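Local coordinates for manganese-dependent ADP-ribose/CDP-alcohol diphosphatase (Danio rerio, PDB 2NXF), which probably hydrolyses ADP-ribose and CDP-alcohols such as CDP-choline at a dinuclear metal centre of the calcineurin-like phosphoesterase type, at residues D21-N24 with Y25-R29; G95-E98 with F99-F102; H166-R169 with I170-H174; W208-A211 with V212-S216; Y300-E303 with D304-V307. All blocks are in the same frame, centred on the assembly; numbering follows the deposited sequence.

Contact 1: D21-N24 with Y25-R29; sequences DGEN and YLRTR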
# COMPACT_ATOMS: atom_id res chain seq x y z
N ASP A 21 2.49 23.61 2.63
CA ASP A 21 3.36 22.72 1.88
C ASP A 21 4.72 22.55 2.55
O ASP A 21 5.27 23.50 3.12
CB ASP A 21 3.58 23.23 0.46
CG ASP A 21 2.34 23.13 -0.41
OD1 ASP A 21 1.33 22.51 -0.01
OD2 ASP A 21 2.39 23.70 -1.52
N GLY A 22 5.24 21.33 2.48
CA GLY A 22 6.55 21.01 3.01
C GLY A 22 7.42 20.34 1.96
O GLY A 22 7.18 20.46 0.76
N GLU A 23 8.45 19.65 2.44
CA GLU A 23 9.36 18.92 1.56
C GLU A 23 9.64 17.57 2.18
O GLU A 23 9.28 17.32 3.34
CB GLU A 23 10.66 19.70 1.37
CG GLU A 23 10.52 20.95 0.52
CD GLU A 23 11.75 21.81 0.54
OE1 GLU A 23 12.28 22.10 -0.55
OE2 GLU A 23 12.20 22.19 1.65
N ASN A 24 10.28 16.69 1.41
CA ASN A 24 10.86 15.49 1.99
C ASN A 24 12.20 15.81 2.69
O ASN A 24 12.74 16.92 2.53
CB ASN A 24 11.01 14.38 0.93
CG ASN A 24 11.96 14.76 -0.18
OD1 ASN A 24 12.53 15.86 -0.21
ND2 ASN A 24 12.13 13.84 -1.13
N TYR A 25 12.72 14.85 3.45
CA TYR A 25 13.99 15.00 4.17
C TYR A 25 15.13 15.54 3.31
O TYR A 25 15.81 16.49 3.70
CB TYR A 25 14.39 13.67 4.83
CG TYR A 25 15.71 13.68 5.57
CD1 TYR A 25 15.83 14.31 6.81
CD2 TYR A 25 16.84 13.05 5.03
CE1 TYR A 25 17.04 14.31 7.50
CE2 TYR A 25 18.06 13.05 5.71
CZ TYR A 25 18.15 13.69 6.95
OH TYR A 25 19.35 13.69 7.63
N LEU A 26 15.35 14.93 2.15
CA LEU A 26 16.45 15.32 1.27
C LEU A 26 16.18 16.63 0.52
O LEU A 26 17.05 17.12 -0.20
CB LEU A 26 16.78 14.19 0.28
CG LEU A 26 17.37 12.88 0.83
CD1 LEU A 26 17.46 11.83 -0.28
CD2 LEU A 26 18.75 13.09 1.46
N ARG A 27 14.96 17.17 0.67
CA ARG A 27 14.55 18.44 0.05
C ARG A 27 14.64 18.39 -1.48
O ARG A 27 15.13 19.32 -2.13
CB ARG A 27 15.34 19.63 0.64
CG ARG A 27 15.10 19.77 2.14
CD ARG A 27 15.71 21.03 2.72
NE ARG A 27 15.07 22.23 2.17
CZ ARG A 27 15.63 23.44 2.14
NH1 ARG A 27 16.86 23.64 2.61
NH2 ARG A 27 14.95 24.45 1.61
N THR A 28 14.18 17.28 -2.04
CA THR A 28 14.20 17.06 -3.48
C THR A 28 12.77 16.91 -4.01
O THR A 28 12.56 16.88 -5.22
CB THR A 28 14.96 15.77 -3.85
OG1 THR A 28 14.39 14.67 -3.12
CG2 THR A 28 16.45 15.91 -3.52
N ARG A 29 11.81 16.78 -3.10
CA ARG A 29 10.41 16.66 -3.46
C ARG A 29 9.56 17.52 -2.54
O ARG A 29 9.79 17.55 -1.33
CB ARG A 29 9.93 15.21 -3.31
CG ARG A 29 10.75 14.16 -4.08
CD ARG A 29 10.45 14.15 -5.56
NE ARG A 29 11.15 13.04 -6.22
CZ ARG A 29 12.37 13.09 -6.74
NH1 ARG A 29 13.09 14.21 -6.73
NH2 ARG A 29 12.88 12.00 -7.30

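Contact 2: G95-E98 with F99-F102; sequences GNHE and FYNF. With ZN (zinc ion), chain C; PO4 (phosphate ion), chain F.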
# COMPACT_ATOMS: atom_id res chain seq x y z
N GLY A 95 -0.43 1.93 5.98
CA GLY A 95 0.99 2.25 5.79
C GLY A 95 1.61 2.93 7.00
O GLY A 95 0.99 3.08 8.07
N ASN A 96 2.87 3.34 6.85
CA ASN A 96 3.58 3.94 7.99
C ASN A 96 2.89 5.14 8.61
O ASN A 96 2.86 5.25 9.83
CB ASN A 96 5.08 4.20 7.72
CG ASN A 96 5.34 5.00 6.45
OD1 ASN A 96 4.80 4.68 5.39
ND2 ASN A 96 6.18 6.03 6.55
N HIS A 97 2.28 6.01 7.80
CA HIS A 97 1.62 7.20 8.35
C HIS A 97 0.36 6.89 9.15
O HIS A 97 0.02 7.61 10.09
CB HIS A 97 1.42 8.26 7.27
CG HIS A 97 2.69 8.94 6.91
ND1 HIS A 97 3.05 10.16 7.43
CD2 HIS A 97 3.74 8.54 6.15
CE1 HIS A 97 4.24 10.50 6.97
NE2 HIS A 97 4.69 9.53 6.20
N GLU A 98 -0.34 5.82 8.79
CA GLU A 98 -1.42 5.34 9.66
C GLU A 98 -0.88 5.04 11.05
O GLU A 98 -1.49 5.46 12.06
CB GLU A 98 -2.10 4.09 9.10
CG GLU A 98 -3.18 4.39 8.05
CD GLU A 98 -2.62 4.83 6.69
OE1 GLU A 98 -1.48 4.45 6.37
OE2 GLU A 98 -3.35 5.52 5.96
N PHE A 99 0.24 4.32 11.12
CA PHE A 99 0.81 3.97 12.44
C PHE A 99 1.41 5.15 13.22
O PHE A 99 1.47 5.12 14.46
CB PHE A 99 1.79 2.81 12.32
CG PHE A 99 1.16 1.56 11.79
CD1 PHE A 99 0.28 0.81 12.58
CD2 PHE A 99 1.41 1.14 10.49
CE1 PHE A 99 -0.32 -0.37 12.05
CE2 PHE A 99 0.82 -0.02 9.96
CZ PHE A 99 -0.06 -0.77 10.75
N TYR A 100 1.86 6.17 12.50
CA TYR A 100 2.33 7.39 13.16
C TYR A 100 1.16 8.07 13.87
O TYR A 100 1.34 8.65 14.94
CB TYR A 100 2.93 8.39 12.17
CG TYR A 100 4.15 7.92 11.41
CD1 TYR A 100 5.02 6.96 11.95
CD2 TYR A 100 4.45 8.45 10.15
CE1 TYR A 100 6.14 6.52 11.25
CE2 TYR A 100 5.56 8.02 9.43
CZ TYR A 100 6.40 7.05 9.97
OH TYR A 100 7.48 6.62 9.24
N ASN A 101 -0.02 8.01 13.26
CA ASN A 101 -1.21 8.65 13.84
C ASN A 101 -1.97 7.83 14.86
O ASN A 101 -2.51 8.39 15.81
CB ASN A 101 -2.20 9.03 12.72
CG ASN A 101 -1.77 10.28 11.97
OD1 ASN A 101 -1.94 11.39 12.47
ND2 ASN A 101 -1.18 10.10 10.78
N PHE A 102 -2.07 6.52 14.63
CA PHE A 102 -2.98 5.66 15.40
C PHE A 102 -2.33 4.35 15.81
O PHE A 102 -1.50 3.79 15.08
CB PHE A 102 -4.23 5.31 14.55
CG PHE A 102 -4.94 6.50 13.97
CD1 PHE A 102 -5.59 7.41 14.80
CD2 PHE A 102 -4.98 6.69 12.59
CE1 PHE A 102 -6.26 8.54 14.26
CE2 PHE A 102 -5.64 7.81 12.03
CZ PHE A 102 -6.29 8.72 12.87
ZN ZN C . 4.69 5.23 3.33
P PO4 F . 6.57 8.42 3.54
O1 PO4 F . 7.64 8.35 2.47
O2 PO4 F . 7.03 9.38 4.63
O3 PO4 F . 5.28 9.03 3.02
O4 PO4 F . 6.26 7.06 4.09
O HOH W 1 5.29 6.53 1.73

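Contact 3: H166-R169 with I170-H174; sequences HSWR and ILTQH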
# COMPACT_ATOMS: atom_id res chain seq x y z
N HIS A 166 10.98 -8.71 18.36
CA HIS A 166 11.51 -9.40 17.19
C HIS A 166 11.90 -8.40 16.09
O HIS A 166 12.99 -8.46 15.54
CB HIS A 166 10.47 -10.38 16.64
CG HIS A 166 10.97 -11.19 15.48
ND1 HIS A 166 12.13 -11.93 15.53
CD2 HIS A 166 10.45 -11.40 14.25
CE1 HIS A 166 12.31 -12.54 14.38
NE2 HIS A 166 11.30 -12.24 13.59
N SER A 167 10.97 -7.49 15.79
CA SER A 167 11.15 -6.45 14.76
C SER A 167 12.30 -5.50 15.09
O SER A 167 13.08 -5.12 14.21
CB SER A 167 9.86 -5.68 14.61
OG SER A 167 8.81 -6.57 14.23
N TRP A 168 12.42 -5.11 16.36
CA TRP A 168 13.50 -4.23 16.79
C TRP A 168 14.86 -4.92 16.63
O TRP A 168 15.85 -4.30 16.23
CB TRP A 168 13.27 -3.78 18.23
CG TRP A 168 14.34 -2.84 18.75
CD1 TRP A 168 14.33 -1.47 18.69
CD2 TRP A 168 15.57 -3.22 19.36
NE1 TRP A 168 15.50 -0.98 19.25
CE2 TRP A 168 16.27 -2.03 19.67
CE3 TRP A 168 16.15 -4.46 19.69
CZ2 TRP A 168 17.53 -2.04 20.28
CZ3 TRP A 168 17.41 -4.46 20.31
CH2 TRP A 168 18.08 -3.26 20.59
N ARG A 169 14.90 -6.21 16.95
CA ARG A 169 16.13 -7.00 16.77
C ARG A 169 16.55 -7.09 15.29
O ARG A 169 17.74 -6.95 14.97
CB ARG A 169 15.95 -8.38 17.38
CG ARG A 169 15.94 -8.32 18.89
CD ARG A 169 15.62 -9.65 19.55
NE ARG A 169 15.70 -9.50 21.00
CZ ARG A 169 15.32 -10.41 21.89
NH1 ARG A 169 14.83 -11.58 21.48
NH2 ARG A 169 15.43 -10.16 23.19
N ILE A 170 15.58 -7.34 14.41
CA ILE A 170 15.84 -7.40 12.96
C ILE A 170 16.35 -6.04 12.47
O ILE A 170 17.39 -5.95 11.82
CB ILE A 170 14.57 -7.77 12.15
CG1 ILE A 170 14.08 -9.20 12.47
CG2 ILE A 170 14.79 -7.55 10.62
CD1 ILE A 170 12.64 -9.47 11.93
N LEU A 171 15.62 -4.98 12.81
CA LEU A 171 15.99 -3.63 12.37
C LEU A 171 17.38 -3.22 12.86
O LEU A 171 18.20 -2.71 12.07
CB LEU A 171 14.97 -2.61 12.86
CG LEU A 171 15.23 -1.11 12.57
CD1 LEU A 171 15.46 -0.88 11.07
CD2 LEU A 171 14.03 -0.30 13.09
N THR A 172 17.66 -3.42 14.14
CA THR A 172 18.93 -2.95 14.71
C THR A 172 20.11 -3.88 14.39
O THR A 172 21.27 -3.48 14.51
CB THR A 172 18.83 -2.64 16.22
OG1 THR A 172 18.46 -3.83 16.94
CG2 THR A 172 17.80 -1.51 16.47
N GLN A 173 19.81 -5.11 13.97
CA GLN A 173 20.87 -5.98 13.43
C GLN A 173 21.43 -5.41 12.11
O GLN A 173 22.61 -5.58 11.80
CB GLN A 173 20.38 -7.41 13.23
CG GLN A 173 21.47 -8.43 12.87
CD GLN A 173 22.66 -8.43 13.82
OE1 GLN A 173 22.51 -8.26 15.04
NE2 GLN A 173 23.85 -8.63 13.27
N HIS A 174 20.56 -4.74 11.36
CA HIS A 174 20.95 -4.19 10.06
C HIS A 174 21.28 -2.71 10.10
O HIS A 174 22.03 -2.21 9.26
CB HIS A 174 19.83 -4.44 9.05
CG HIS A 174 19.66 -5.88 8.69
ND1 HIS A 174 20.39 -6.49 7.69
CD2 HIS A 174 18.84 -6.84 9.19
CE1 HIS A 174 20.04 -7.76 7.60
NE2 HIS A 174 19.10 -8.00 8.49

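Contact 4: W208-A211 with V212-S216; sequences WLDA and VLTLS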
# COMPACT_ATOMS: atom_id res chain seq x y z
N TRP A 208 -0.00 -17.79 5.28
CA TRP A 208 -1.38 -17.56 4.84
C TRP A 208 -1.45 -17.09 3.38
O TRP A 208 -2.23 -17.62 2.59
CB TRP A 208 -2.06 -16.57 5.79
CG TRP A 208 -3.38 -15.98 5.32
CD1 TRP A 208 -4.64 -16.53 5.46
CD2 TRP A 208 -3.57 -14.70 4.70
NE1 TRP A 208 -5.59 -15.67 4.94
CE2 TRP A 208 -4.96 -14.54 4.47
CE3 TRP A 208 -2.69 -13.68 4.31
CZ2 TRP A 208 -5.48 -13.40 3.86
CZ3 TRP A 208 -3.22 -12.53 3.70
CH2 TRP A 208 -4.60 -12.41 3.49
N LEU A 209 -0.62 -16.12 3.02
CA LEU A 209 -0.56 -15.67 1.62
C LEU A 209 -0.26 -16.87 0.70
O LEU A 209 -0.93 -17.09 -0.32
CB LEU A 209 0.56 -14.64 1.47
CG LEU A 209 0.83 -14.23 0.01
CD1 LEU A 209 -0.42 -13.62 -0.65
CD2 LEU A 209 2.03 -13.24 0.01
N ASP A 210 0.74 -17.66 1.07
CA ASP A 210 1.11 -18.84 0.27
C ASP A 210 -0.07 -19.81 0.11
O ASP A 210 -0.29 -20.36 -0.98
CB ASP A 210 2.32 -19.54 0.89
CG ASP A 210 2.81 -20.68 0.04
OD1 ASP A 210 3.24 -20.43 -1.11
OD2 ASP A 210 2.71 -21.83 0.50
N ALA A 211 -0.84 -20.00 1.19
CA ALA A 211 -2.02 -20.88 1.16
C ALA A 211 -3.11 -20.33 0.25
O ALA A 211 -3.69 -21.07 -0.55
CB ALA A 211 -2.57 -21.09 2.58
N VAL A 212 -3.39 -19.03 0.39
CA VAL A 212 -4.37 -18.34 -0.48
C VAL A 212 -3.99 -18.57 -1.94
O VAL A 212 -4.82 -18.95 -2.78
CB VAL A 212 -4.47 -16.83 -0.13
CG1 VAL A 212 -5.36 -16.09 -1.13
CG2 VAL A 212 -5.05 -16.68 1.28
N LEU A 213 -2.71 -18.37 -2.26
CA LEU A 213 -2.26 -18.52 -3.64
C LEU A 213 -2.31 -19.94 -4.19
O LEU A 213 -2.61 -20.15 -5.37
CB LEU A 213 -0.85 -17.92 -3.81
CG LEU A 213 -0.78 -16.41 -3.53
CD1 LEU A 213 0.66 -15.92 -3.68
CD2 LEU A 213 -1.75 -15.55 -4.40
N THR A 214 -2.04 -20.94 -3.34
CA THR A 214 -2.17 -22.34 -3.71
C THR A 214 -3.62 -22.64 -4.11
O THR A 214 -3.89 -23.25 -5.15
CB THR A 214 -1.73 -23.26 -2.56
OG1 THR A 214 -0.31 -23.11 -2.34
CG2 THR A 214 -2.06 -24.73 -2.85
N LEU A 215 -4.56 -22.16 -3.31
CA LEU A 215 -5.96 -22.40 -3.60
C LEU A 215 -6.37 -21.66 -4.88
O LEU A 215 -7.04 -22.24 -5.73
CB LEU A 215 -6.84 -22.03 -2.41
CG LEU A 215 -6.63 -22.90 -1.14
CD1 LEU A 215 -7.86 -22.67 -0.29
CD2 LEU A 215 -6.46 -24.39 -1.41
N SER A 216 -5.90 -20.42 -5.03
CA SER A 216 -6.14 -19.66 -6.27
C SER A 216 -5.59 -20.35 -7.51
O SER A 216 -6.26 -20.38 -8.55
CB SER A 216 -5.60 -18.25 -6.13
OG SER A 216 -6.45 -17.52 -5.27
O HOH W 2 0.55 -23.31 0.28

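Contact 5: Y300-E303 with D304-V307; sequences YLYE and DRMV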
# COMPACT_ATOMS: atom_id res chain seq x y z
N TYR A 300 -9.22 -1.97 -14.99
CA TYR A 300 -10.26 -2.75 -15.63
C TYR A 300 -9.76 -4.18 -15.80
O TYR A 300 -8.77 -4.42 -16.48
CB TYR A 300 -10.59 -2.14 -17.00
CG TYR A 300 -11.14 -0.73 -16.93
CD1 TYR A 300 -12.52 -0.52 -16.98
CD2 TYR A 300 -10.30 0.38 -16.80
CE1 TYR A 300 -13.05 0.76 -16.91
CE2 TYR A 300 -10.83 1.68 -16.73
CZ TYR A 300 -12.22 1.84 -16.78
OH TYR A 300 -12.78 3.10 -16.71
N LEU A 301 -10.46 -5.14 -15.18
CA LEU A 301 -10.15 -6.55 -15.31
C LEU A 301 -11.06 -7.14 -16.37
O LEU A 301 -12.28 -7.17 -16.21
CB LEU A 301 -10.34 -7.27 -13.97
CG LEU A 301 -9.39 -6.84 -12.85
CD1 LEU A 301 -9.87 -7.43 -11.51
CD2 LEU A 301 -7.95 -7.25 -13.15
N TYR A 302 -10.46 -7.58 -17.47
CA TYR A 302 -11.17 -8.30 -18.51
C TYR A 302 -10.87 -9.79 -18.40
O TYR A 302 -10.08 -10.21 -17.54
CB TYR A 302 -10.77 -7.80 -19.90
CG TYR A 302 -11.07 -6.34 -20.14
CD1 TYR A 302 -12.28 -5.96 -20.73
CD2 TYR A 302 -10.14 -5.35 -19.81
CE1 TYR A 302 -12.56 -4.62 -20.96
CE2 TYR A 302 -10.41 -4.02 -20.04
CZ TYR A 302 -11.62 -3.66 -20.61
OH TYR A 302 -11.89 -2.34 -20.84
N GLU A 303 -11.48 -10.59 -19.27
CA GLU A 303 -11.24 -12.02 -19.25
C GLU A 303 -9.83 -12.39 -19.73
O GLU A 303 -9.32 -13.44 -19.36
CB GLU A 303 -12.34 -12.77 -20.00
CG GLU A 303 -13.71 -12.47 -19.41
CD GLU A 303 -14.82 -13.38 -19.89
OE1 GLU A 303 -14.85 -13.72 -21.09
OE2 GLU A 303 -15.67 -13.74 -19.04
N ASP A 304 -9.20 -11.50 -20.50
CA ASP A 304 -7.90 -11.80 -21.10
C ASP A 304 -6.75 -10.86 -20.74
O ASP A 304 -5.59 -11.15 -21.05
CB ASP A 304 -8.03 -11.90 -22.63
CG ASP A 304 -8.32 -10.55 -23.28
OD1 ASP A 304 -8.95 -9.66 -22.67
OD2 ASP A 304 -7.91 -10.39 -24.45
N ARG A 305 -7.06 -9.75 -20.07
CA ARG A 305 -6.08 -8.73 -19.75
C ARG A 305 -6.60 -7.81 -18.66
O ARG A 305 -7.80 -7.74 -18.42
CB ARG A 305 -5.76 -7.88 -20.98
CG ARG A 305 -6.89 -6.96 -21.40
CD ARG A 305 -6.82 -6.62 -22.86
NE ARG A 305 -7.76 -5.55 -23.19
CZ ARG A 305 -9.06 -5.72 -23.44
NH1 ARG A 305 -9.61 -6.93 -23.39
NH2 ARG A 305 -9.82 -4.67 -23.74
N MSE A 306 -5.67 -7.11 -18.01
CA MSE A 306 -6.02 -6.02 -17.12
C MSE A 306 -5.48 -4.74 -17.74
O MSE A 306 -4.34 -4.71 -18.22
CB MSE A 306 -5.40 -6.21 -15.74
CG MSE A 306 -5.52 -5.00 -14.87
SE MSE A 306 -4.75 -5.26 -13.11
CE MSE A 306 -3.78 -3.60 -13.03
N VAL A 307 -6.31 -3.70 -17.76
CA VAL A 307 -5.88 -2.40 -18.28
C VAL A 307 -5.97 -1.38 -17.16
O VAL A 307 -6.99 -1.28 -16.49
CB VAL A 307 -6.76 -1.94 -19.46
CG1 VAL A 307 -6.31 -0.55 -19.91
CG2 VAL A 307 -6.71 -2.95 -20.60

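Contact 1: D21-N24 with Y25-R29
With CG set between its backbone N and carbonyl carbon (chi1 63°), Asn-24 folds its side-chain amide back over the loop that follows, where Thr-28 and Arg-29 meet it. Its OD1 takes two backbone bonds: Thr-28 N comes in the carbonyl plane, on a lone pair, at 2.8 Å, while Arg-29 N, at 3.1 Å from OD1, sits above that plane. ND2 donates to Thr-28 OG1 at 3.1 Å, almost straight and within the amide plane. The amide is therefore gripped at both ends and its rotation fixed. With an alanine here, the N-H groups of Thr-28 and Arg-29 would probably lose their shared acceptor and Thr-28 OG1 its donor, leaving the loop less firmly tied. Glu-23 OE2 meets the edge of the Arg-27 guanidinium in a salt bridge, 2.9 Å from NE. The Arg-29 guanidinium turns away from Asn-24, NH1 bonding Thr-28 O and NH2 forming a salt bridge with Asp-268. Backbone bonds run from Arg-27 N to Asn-24 O and from Asn-24 N to Arg-29 O. A type I beta turn from Asn-24 to Arg-27 thus starts the surface loop joining strands 22-23 and 30-31 of a small hairpin, and the Asn-24 amide ties the rest of the loop back to it.

Contact 2: G95-E98 with F99-F102
The Gly-Asn-His-Glu sequence of the calcineurin-like metallophosphoesterases opens helix 96-101 here, with Gly-95 as N-cap, and Asn-96 and His-97 reach from its first turn to Tyr-100 and into the dinuclear site. Asn-96 OD1 binds a zinc ion at 2.1 Å; Asp-60, His-228 and His-265 also bind this metal. ND2 of the same amide serves two acceptors, O4 of a bound phosphate and, at 3.0 Å and almost straight, Tyr-100 OH. Metal and hydroxyl together thus fix the amide's flip. Tyr-100 lies alongside Asn-96 with its ring nearly perpendicular to the amide, and turns its edge to the face of His-97 in a T-shaped pair, planes at 76°. That imidazole is held at both nitrogens: ND1 accepts a hydrogen bond from Gly-64 N, while NE2 donates to phosphate O2 at 2.8 Å. The phosphate, probably from the crystallisation liquor, may mimic a substrate phosphate. Glu-98 folds back so that OE1 accepts from Gly-95 N at 2.8 Å, and its carboxylate takes backbone N-H groups of Asp-60 and Ile-61. Ser-72 OG holds Asn-101 OD1, and His-97 O receives Asn-101 N and Asn-101 ND2 from opposite faces of its carbonyl plane, ND2 at 2.8 Å.

Contact 3: H166-R169 with I170-H174
His-166 faces Ile-170 one turn further along helix 162-174, an i to i+4 contact on an amphipathic surface helix. The imidazole leaves the backbone with CG opposite its own N (chi1 -176°), which carries the ring toward the next turn, and Ile-170 CD1 settles over one ring face in a CH-pi contact, 3.8 Å from the ring centroid. The methyl sits nearer the rim than the centre, closest to NE2. The histidine is not only a packing surface: a bound zinc ion lies about 2 Å from the nearest atom of its side chain, apart from the dinuclear site. Next comes Ser-167, whose share in this contact is backbone: its O accepts Leu-171 N at 2.9 Å. Its hydroxyl turns back to Lys-163 O. Trp-168 carries the second side-chain pairing. Its indole lies across Thr-172, and the threonine divides its two branches: CG2 rests over the five-membered ring, 3.8 Å from that centroid, while OG1 sits above the six-membered part near CZ3. OG1 stands between Thr-172 N and the carbonyl carbon (chi1 61°), a setting that lets it donate to the backbone. Trp-168 O takes two donors, from opposite faces of its carbonyl plane: Thr-172 N at 2.9 Å and Thr-172 OG1 at 2.7 Å. Leu-178 adds to the surroundings of Thr-172, and Val-154 touches the indole. Arg-169 runs out extended, its contribution being the carbonyl: Gln-173 N donates to Arg-169 O at 2.9 Å.

Contact 4: W208-A211 with V212-S216
A water molecule joins Asp-210 to Thr-214 one turn on: it donates to Asp-210 OD2 at 2.6 Å and lies 2.8 Å from Thr-214 OG1, hydrogen-bonded to it as well. Asp-210 OD2 and Thr-214 OG1 are themselves 4.3 Å apart, too far for a direct bond, and the water fills the step between them on the side of helix 203-219 that meets His-255. Asp-210 OD1 is taken separately by His-255 NE2, so both carboxylate oxygens are engaged. On a different flank of the same alpha helix, Trp-208 and Val-212 run alongside each other in the same direction. The indole swings out with CG opposite its backbone N (chi1 167°), and that turns one of its faces to Val-212 CG2, which stands 3.9 Å from the centroid of the five-membered ring, close to its normal. The valine's CG2, opposite its own carbonyl carbon, is the branch that leans back over the tryptophan; NE1 of the indole meanwhile donates to Ser-124 OG. Strand 142-146 packs beneath this pair through Val-145. Leu-209 and Leu-213 make the third pairing, facing helix 245-253, where Val-251 touches both of them. The backbone repeats the i to i+4 pattern, with Val-212 N bonded to Trp-208 O at 2.9 Å and Leu-215 N to Ala-211 O. The leucine pair meets through its methyl ends, Leu-209 CD1 lying 4.0 Å from Leu-213 CD1.

Contact 5: Y300-E303 with D304-V307
Arg-305 lays its guanidinium flat on one face of the Tyr-302 ring, the planes only 13° apart and CZ 3.9 Å from the ring centroid: a stacked cation-pi pair. NH2 lies over the middle of the ring, while NH1 lies nearer CG, at 3.6 Å. What steers the group is Asp-304: its OD1 offers the syn lone pair to Arg-305 NH1 at 2.9 Å, in the guanidinium plane, so the salt bridge grips an edge while the ring holds a face. Starting from a CG set between N and the carbonyl carbon (chi1 71°), the arginine chain then runs extended to NE and carries the group over to the tyrosine. A leucine in its place would probably leave Asp-304 without its charged mate and that face of Tyr-302 without its flat partner. The same ring touches Val-307 CG2 through CE2 at 3.9 Å. On the other face of the sheet Leu-301 CD2 meets CG of selenomethionine Met-306 at 3.7 Å, both packing toward strand 258-263. Backbone bonds set the register: Tyr-302 N donates to Arg-305 O at 2.8 Å, Tyr-300 N to Val-307 O and Val-307 N to Tyr-300 O. Outside, Tyr-321 OH bonds Tyr-302 O. The whole is the tight end of an antiparallel beta hairpin, strands 295-301 and 305-312, in a mixed sheet of this phosphoesterase fold.

Overall arrangement
Along the chain the five contacts come in series, each one local. Contact 2, on helix 96-101, is the one that holds a residue of the dinuclear site, and contact 1, in the surface hairpin 22-31, lies nearby, with centres about 19 Å apart and nearest atoms about 9 Å. Contacts 3 and 4 sit on helices 162-174 and 203-219, which follow each other in the chain, centres about 28 Å apart. Contact 5 closes the hairpin whose strands share a sheet with 6-11, 54-57 and 89-92; it lies on the other side of the chain's centre from contacts 2 and 3. Helix 203-219 packs against the second large sheet, so contacts 4 and 5 belong to the two-sheet framework and contact 2 to the metal site.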